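Local structure of capsid (Human calicivirus NLV/Boxer/2001/US, 4RDK) at residues 35-40 / 216-221; 136-141 / 152-157. The protein forms the protruding domain of a norovirus capsid protein, which projects from the virion surface and binds fucose-containing glycans, probably serving attachment to host cells. All coordinates share one frame; numbering follows the deposited sequence.

Followed from the N terminus, the chain first lays down strand 35-37; 175 residues separate 35-40 from 216-221, which pair in contact 1. Contact 2 opens and closes within that span: only ten residues separate 136-141 from 152-157, so the short loop nests in the long one and the two do not cross. Their centres are 28 Å apart and their nearest atoms about 12 Å, without touching. This order matches the norovirus protruding domain, in which the P2 subdomain is inserted between two parts of P1. Contact 1 ties those two parts together in the P1 sheet, whereas contact 2 joins strands 133-139 and 151-154 of P2.

Contact 1 (35-40 / 216-221); sequences GMMVSN and YFTSTF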
loop_
_atom_site.group_PDB
_atom_site.type_symbol
_atom_site.label_atom_id
_atom_site.label_comp_id
_atom_site.label_asym_id
_atom_site.label_seq_id
_atom_site.Cartn_x
_atom_site.Cartn_y
_atom_site.Cartn_z
ATOM N N GLY B 35 11.149 2.224 12.711
ATOM C CA GLY B 35 11.623 2.973 13.861
ATOM C C GLY B 35 10.702 4.102 14.279
ATOM O O GLY B 35 9.724 4.417 13.593
ATOM N N MET B 36 11.004 4.677 15.438
ATOM C CA MET B 36 10.417 5.932 15.891
ATOM C C MET B 36 11.563 6.886 16.189
ATOM O O MET B 36 12.678 6.449 16.493
ATOM C CB MET B 36 9.610 5.733 17.172
ATOM C CG MET B 36 8.283 5.025 16.990
ATOM S SD MET B 36 7.410 4.941 18.565
ATOM C CE MET B 36 8.052 3.418 19.265
ATOM N N MET B 37 11.289 8.181 16.118
ATOM C CA MET B 37 12.293 9.194 16.443
ATOM C C MET B 37 11.608 10.465 16.903
ATOM O O MET B 37 10.412 10.655 16.667
ATOM C CB MET B 37 13.147 9.523 15.213
ATOM C CG MET B 37 12.384 10.300 14.142
ATOM S SD MET B 37 13.364 10.829 12.711
ATOM C CE MET B 37 14.217 12.257 13.383
ATOM N N VAL B 38 12.371 11.330 17.567
ATOM C CA VAL B 38 11.965 12.713 17.767
ATOM C C VAL B 38 12.887 13.580 16.922
ATOM O O VAL B 38 14.001 13.169 16.595
ATOM C CB VAL B 38 12.038 13.137 19.246
ATOM C CG1 VAL B 38 11.032 12.343 20.075
ATOM C CG2 VAL B 38 13.446 12.962 19.786
ATOM N N SER B 39 12.432 14.767 16.545
ATOM C CA SER B 39 13.234 15.606 15.657
ATOM C C SER B 39 14.450 16.187 16.367
ATOM O O SER B 39 14.423 16.437 17.575
ATOM C CB SER B 39 12.390 16.711 15.011
ATOM O OG SER B 39 11.755 17.516 15.984
ATOM N N ASN B 40 15.522 16.379 15.601
ATOM C CA ASN B 40 16.761 16.952 16.103
ATOM C C ASN B 40 16.470 18.252 16.838
ATOM O O ASN B 40 16.888 18.452 17.980
ATOM C CB ASN B 40 17.716 17.198 14.932
ATOM C CG ASN B 40 19.119 17.543 15.377
ATOM O OD1 ASN B 40 19.522 17.227 16.496
ATOM N ND2 ASN B 40 19.877 18.189 14.494
ATOM N N TYR B 216 7.824 10.733 15.555
ATOM C CA TYR B 216 7.794 10.433 14.132
ATOM C C TYR B 216 8.035 8.958 13.903
ATOM O O TYR B 216 8.918 8.360 14.522
ATOM C CB TYR B 216 8.841 11.264 13.384
ATOM C CG TYR B 216 8.586 12.741 13.512
ATOM C CD1 TYR B 216 7.706 13.382 12.654
ATOM C CD2 TYR B 216 9.208 13.496 14.507
ATOM C CE1 TYR B 216 7.445 14.732 12.775
ATOM C CE2 TYR B 216 8.964 14.852 14.632
ATOM C CZ TYR B 216 8.077 15.466 13.758
ATOM O OH TYR B 216 7.811 16.816 13.866
ATOM N N PHE B 217 7.229 8.372 13.024
ATOM C CA PHE B 217 7.419 7.000 12.607
ATOM C C PHE B 217 8.276 7.019 11.358
ATOM O O PHE B 217 8.004 7.779 10.433
ATOM C CB PHE B 217 6.052 6.352 12.367
ATOM C CG PHE B 217 5.161 6.426 13.575
ATOM C CD1 PHE B 217 5.232 5.451 14.560
ATOM C CD2 PHE B 217 4.316 7.509 13.764
ATOM C CE1 PHE B 217 4.440 5.532 15.695
ATOM C CE2 PHE B 217 3.524 7.599 14.900
ATOM C CZ PHE B 217 3.586 6.604 15.869
ATOM N N THR B 218 9.328 6.206 11.334
ATOM C CA THR B 218 10.295 6.291 10.247
ATOM C C THR B 218 10.360 5.023 9.431
ATOM O O THR B 218 10.051 3.942 9.927
ATOM C CB THR B 218 11.714 6.610 10.762
ATOM O OG1 THR B 218 12.176 5.553 11.615
ATOM C CG2 THR B 218 11.710 7.918 11.542
ATOM N N SER B 219 10.753 5.180 8.170
ATOM C CA SER B 219 11.041 4.066 7.282
ATOM C C SER B 219 12.330 4.342 6.529
ATOM O O SER B 219 12.566 5.454 6.069
ATOM C CB SER B 219 9.927 3.886 6.251
ATOM O OG SER B 219 8.706 3.554 6.873
ATOM N N THR B 220 13.153 3.321 6.375
ATOM C CA THR B 220 14.292 3.436 5.481
ATOM C C THR B 220 13.781 3.423 4.041
ATOM O O THR B 220 12.978 2.564 3.661
ATOM C CB THR B 220 15.291 2.309 5.707
ATOM O OG1 THR B 220 15.740 2.352 7.068
ATOM C CG2 THR B 220 16.480 2.464 4.778
ATOM N N PHE B 221 14.242 4.383 3.250
ATOM C CA PHE B 221 13.701 4.621 1.911
ATOM C C PHE B 221 14.755 5.400 1.125
ATOM O O PHE B 221 15.518 6.153 1.711
ATOM C CB PHE B 221 12.399 5.435 2.027
ATOM C CG PHE B 221 11.733 5.722 0.705
ATOM C CD1 PHE B 221 10.787 4.851 0.188
ATOM C CD2 PHE B 221 12.045 6.865 -0.012
ATOM C CE1 PHE B 221 10.176 5.109 -1.028
ATOM C CE2 PHE B 221 11.441 7.127 -1.230
ATOM C CZ PHE B 221 10.504 6.247 -1.738
HETATM O O HOH W 1 14.178 6.074 13.478
HETATM O O HOH W 2 9.072 18.132 15.811
#
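Met36 and Phe217 form an antiparallel non-hydrogen-bonded pair, and their side chains lie alongside each other on one face of the sheet. Along Met36, CB passes the backbone O of Tyr216 at 3.8 Å. CG then meets the near side of the Phe217 ring, 3.9 Å from CD1. SD completes an oblique Met-aromatic contact, 5.1 Å from the ring centroid and 52° off its normal. A bend at chi3 (-88°) carries CE on, farther from the ring than SD.

The neighbouring pair, Met37 with Tyr216, is hydrogen-bonded in both directions; its bond from Tyr216 N to Met37 O measures 2.8 Å and is nearly straight (170°). On this second face Met37 crosses Thr218 at about a right angle, with SD 3.5 Å from Thr218 CG2. Farther along, at Ser39, a water in the plane of the Tyr216 ring joins Tyr216 OH (2.7 Å) to Ser39 OG (2.8 Å), a hydroxyl that also bonds to Asp41 O.

The contact links strand 35-37, from the N-terminal part of P1, to strand 213-220, which also pairs with strands 228-231 and 276-279. Phe296 of strand 295-302 packs against both Met36 and Phe217, while the Tyr216 ring meets that of Trp186 edge-to-face.

Contact 2 (136-141 / 152-157); sequences VVIHSY and VKLEDN
Glu155 folds back at chi2 (-59°), and His139, whose CG lies anti to its carbonyl carbon (chi1 -65°), places its ring face against the returning carboxylate. The two flat groups stack with their planes 12° apart. Glu155 CD comes 3.3 Å from His139 CE1, and Glu155 CG adds a CH-pi contact over the same face, 3.9 Å from the ring centroid. Glu155 OE2 lies 3.3 Å from His139 ND1, but the angle rules out a hydrogen bond, so the groups stack; a nearby carboxylate might favour a protonated imidazole. Tyr141 OH, bonded to Asp114, sits 3.1 Å above the opposite face, over the ring centre, so that the imidazole lies between this hydroxyl and the Glu155 carboxylate.

One direct backbone hydrogen bond crosses the contact, from Glu155 N to Val137 O at 2.9 Å. The side chain of Val137 lies about 4 Å from a bound fucose, so this edge borders a bound glycan. Waters supply further links: one bridges Val137 N and Glu155 O, and another accepts from His139 N and lies by Lys153 O and Glu155 OE2, with too few protons for all the acceptors around it. Such water-mediated pairing agrees with the 6.0 Å approach of the strand axes.

On the apolar side Ile138 and Leu154 run alongside each other in the same direction. Their approach is tight, CG1 of Ile138 being 3.5 Å from CD2 of Leu154, and Val136 crosses Leu154 at about a right angle.

Strand 133-139 is outermost at one end of the P2 sheet, and 151-154 lies next to the other end; their approach closes the sheet on itself, consistent with the beta barrel of norovirus P2. Ile138 touches Met73 and Met117, and Leu154 touches Ile77 and Val86, from strands 72-80, 113-121 and 83-89.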
loop_
_atom_site.group_PDB
_atom_site.type_symbol
_atom_site.label_atom_id
_atom_site.label_comp_id
_atom_site.label_asym_id
_atom_site.label_seq_id
_atom_site.Cartn_x
_atom_site.Cartn_y
_atom_site.Cartn_z
ATOM N N VAL B 136 10.538 8.944 -15.246
ATOM C CA VAL B 136 10.656 10.375 -15.485
ATOM C C VAL B 136 10.949 11.086 -14.171
ATOM O O VAL B 136 10.585 10.596 -13.095
ATOM C CB VAL B 136 9.356 10.945 -16.116
ATOM C CG1 VAL B 136 8.213 10.912 -15.106
ATOM C CG2 VAL B 136 9.585 12.354 -16.650
ATOM N N VAL B 137 11.621 12.230 -14.256
ATOM C CA VAL B 137 11.861 13.066 -13.089
ATOM C C VAL B 137 10.852 14.208 -13.026
ATOM O O VAL B 137 10.555 14.851 -14.041
ATOM C CB VAL B 137 13.284 13.656 -13.102
ATOM C CG1 VAL B 137 13.500 14.546 -11.878
ATOM C CG2 VAL B 137 14.316 12.535 -13.157
ATOM N N ILE B 138 10.330 14.460 -11.833
ATOM C CA ILE B 138 9.444 15.594 -11.617
ATOM C C ILE B 138 9.999 16.468 -10.498
ATOM O O ILE B 138 10.210 15.991 -9.387
ATOM C CB ILE B 138 8.015 15.135 -11.250
ATOM C CG1 ILE B 138 7.411 14.298 -12.390
ATOM C CG2 ILE B 138 7.126 16.346 -10.948
ATOM C CD1 ILE B 138 6.023 13.757 -12.100
ATOM N N HIS B 139 10.235 17.743 -10.794
ATOM C CA HIS B 139 10.659 18.701 -9.767
ATOM C C HIS B 139 9.473 19.144 -8.932
ATOM O O HIS B 139 8.484 19.627 -9.483
ATOM C CB HIS B 139 11.241 19.951 -10.411
ATOM C CG HIS B 139 12.499 19.712 -11.174
ATOM N ND1 HIS B 139 13.046 20.657 -12.015
ATOM C CD2 HIS B 139 13.322 18.638 -11.225
ATOM C CE1 HIS B 139 14.160 20.181 -12.542
ATOM N NE2 HIS B 139 14.349 18.957 -12.080
ATOM N N SER B 140 9.561 19.004 -7.611
ATOM C CA SER B 140 8.517 19.553 -6.743
ATOM C C SER B 140 8.853 20.994 -6.361
ATOM O O SER B 140 8.871 21.374 -5.182
ATOM C CB SER B 140 8.274 18.674 -5.510
ATOM O OG SER B 140 9.455 18.465 -4.754
ATOM N N TYR B 141 9.122 21.789 -7.389
ATOM C CA TYR B 141 9.445 23.204 -7.230
ATOM C C TYR B 141 9.279 23.929 -8.557
ATOM O O TYR B 141 9.109 23.287 -9.598
ATOM C CB TYR B 141 10.864 23.395 -6.681
ATOM C CG TYR B 141 11.962 22.640 -7.402
ATOM C CD1 TYR B 141 12.691 23.235 -8.429
ATOM C CD2 TYR B 141 12.293 21.341 -7.033
ATOM C CE1 TYR B 141 13.714 22.549 -9.078
ATOM C CE2 TYR B 141 13.309 20.649 -7.672
ATOM C CZ TYR B 141 14.017 21.256 -8.690
ATOM O OH TYR B 141 15.026 20.567 -9.317
ATOM N N VAL B 152 1.746 19.277 -13.608
ATOM C CA VAL B 152 3.150 19.279 -13.202
ATOM C C VAL B 152 4.027 19.103 -14.433
ATOM O O VAL B 152 3.661 18.399 -15.376
ATOM C CB VAL B 152 3.479 18.179 -12.171
ATOM C CG1 VAL B 152 2.717 18.428 -10.869
ATOM C CG2 VAL B 152 3.169 16.801 -12.740
ATOM N N LYS B 153 5.180 19.763 -14.424
ATOM C CA LYS B 153 6.162 19.606 -15.487
ATOM C C LYS B 153 6.962 18.315 -15.320
ATOM O O LYS B 153 7.352 17.951 -14.203
ATOM C CB LYS B 153 7.110 20.808 -15.509
ATOM C CG LYS B 153 8.248 20.657 -16.503
ATOM C CD LYS B 153 9.156 21.873 -16.505
ATOM C CE LYS B 153 10.275 21.694 -17.519
ATOM N NZ LYS B 153 11.136 22.896 -17.644
ATOM N N LEU B 154 7.177 17.617 -16.434
ATOM C CA LEU B 154 8.074 16.463 -16.481
ATOM C C LEU B 154 9.398 16.895 -17.080
ATOM O O LEU B 154 9.426 17.631 -18.065
ATOM C CB LEU B 154 7.497 15.353 -17.360
ATOM C CG LEU B 154 6.125 14.777 -17.031
ATOM C CD1 LEU B 154 5.857 13.512 -17.841
ATOM C CD2 LEU B 154 6.012 14.502 -15.555
ATOM N N GLU B 155 10.502 16.443 -16.496
ATOM C CA GLU B 155 11.802 16.709 -17.100
ATOM C C GLU B 155 11.961 15.842 -18.341
ATOM O O GLU B 155 11.728 14.637 -18.301
ATOM C CB GLU B 155 12.926 16.447 -16.102
ATOM C CG GLU B 155 12.876 17.375 -14.896
ATOM C CD GLU B 155 12.969 18.836 -15.288
ATOM O OE1 GLU B 155 13.986 19.225 -15.912
ATOM O OE2 GLU B 155 12.026 19.595 -14.983
ATOM N N ASP B 156 12.353 16.452 -19.454
ATOM C CA ASP B 156 12.473 15.701 -20.694
ATOM C C ASP B 156 13.700 14.798 -20.650
ATOM O O ASP B 156 14.829 15.279 -20.597
ATOM C CB ASP B 156 12.541 16.648 -21.893
ATOM C CG ASP B 156 12.522 15.912 -23.223
ATOM O OD1 ASP B 156 12.333 14.675 -23.235
ATOM O OD2 ASP B 156 12.683 16.584 -24.263
ATOM N N ASN B 157 13.463 13.488 -20.667
ATOM C CA ASN B 157 14.539 12.503 -20.666
ATOM C C ASN B 157 14.684 11.811 -22.021
ATOM O O ASN B 157 15.338 10.771 -22.131
ATOM C CB ASN B 157 14.338 11.469 -19.553
ATOM C CG ASN B 157 13.063 10.680 -19.724
ATOM O OD1 ASN B 157 12.366 10.822 -20.727
ATOM N ND2 ASN B 157 12.749 9.836 -18.744
HETATM O O HOH W 3 13.020 12.877 -16.655
HETATM O O HOH W 4 7.166 19.906 -11.912
HETATM O O HOH W 5 9.958 18.815 -13.348
#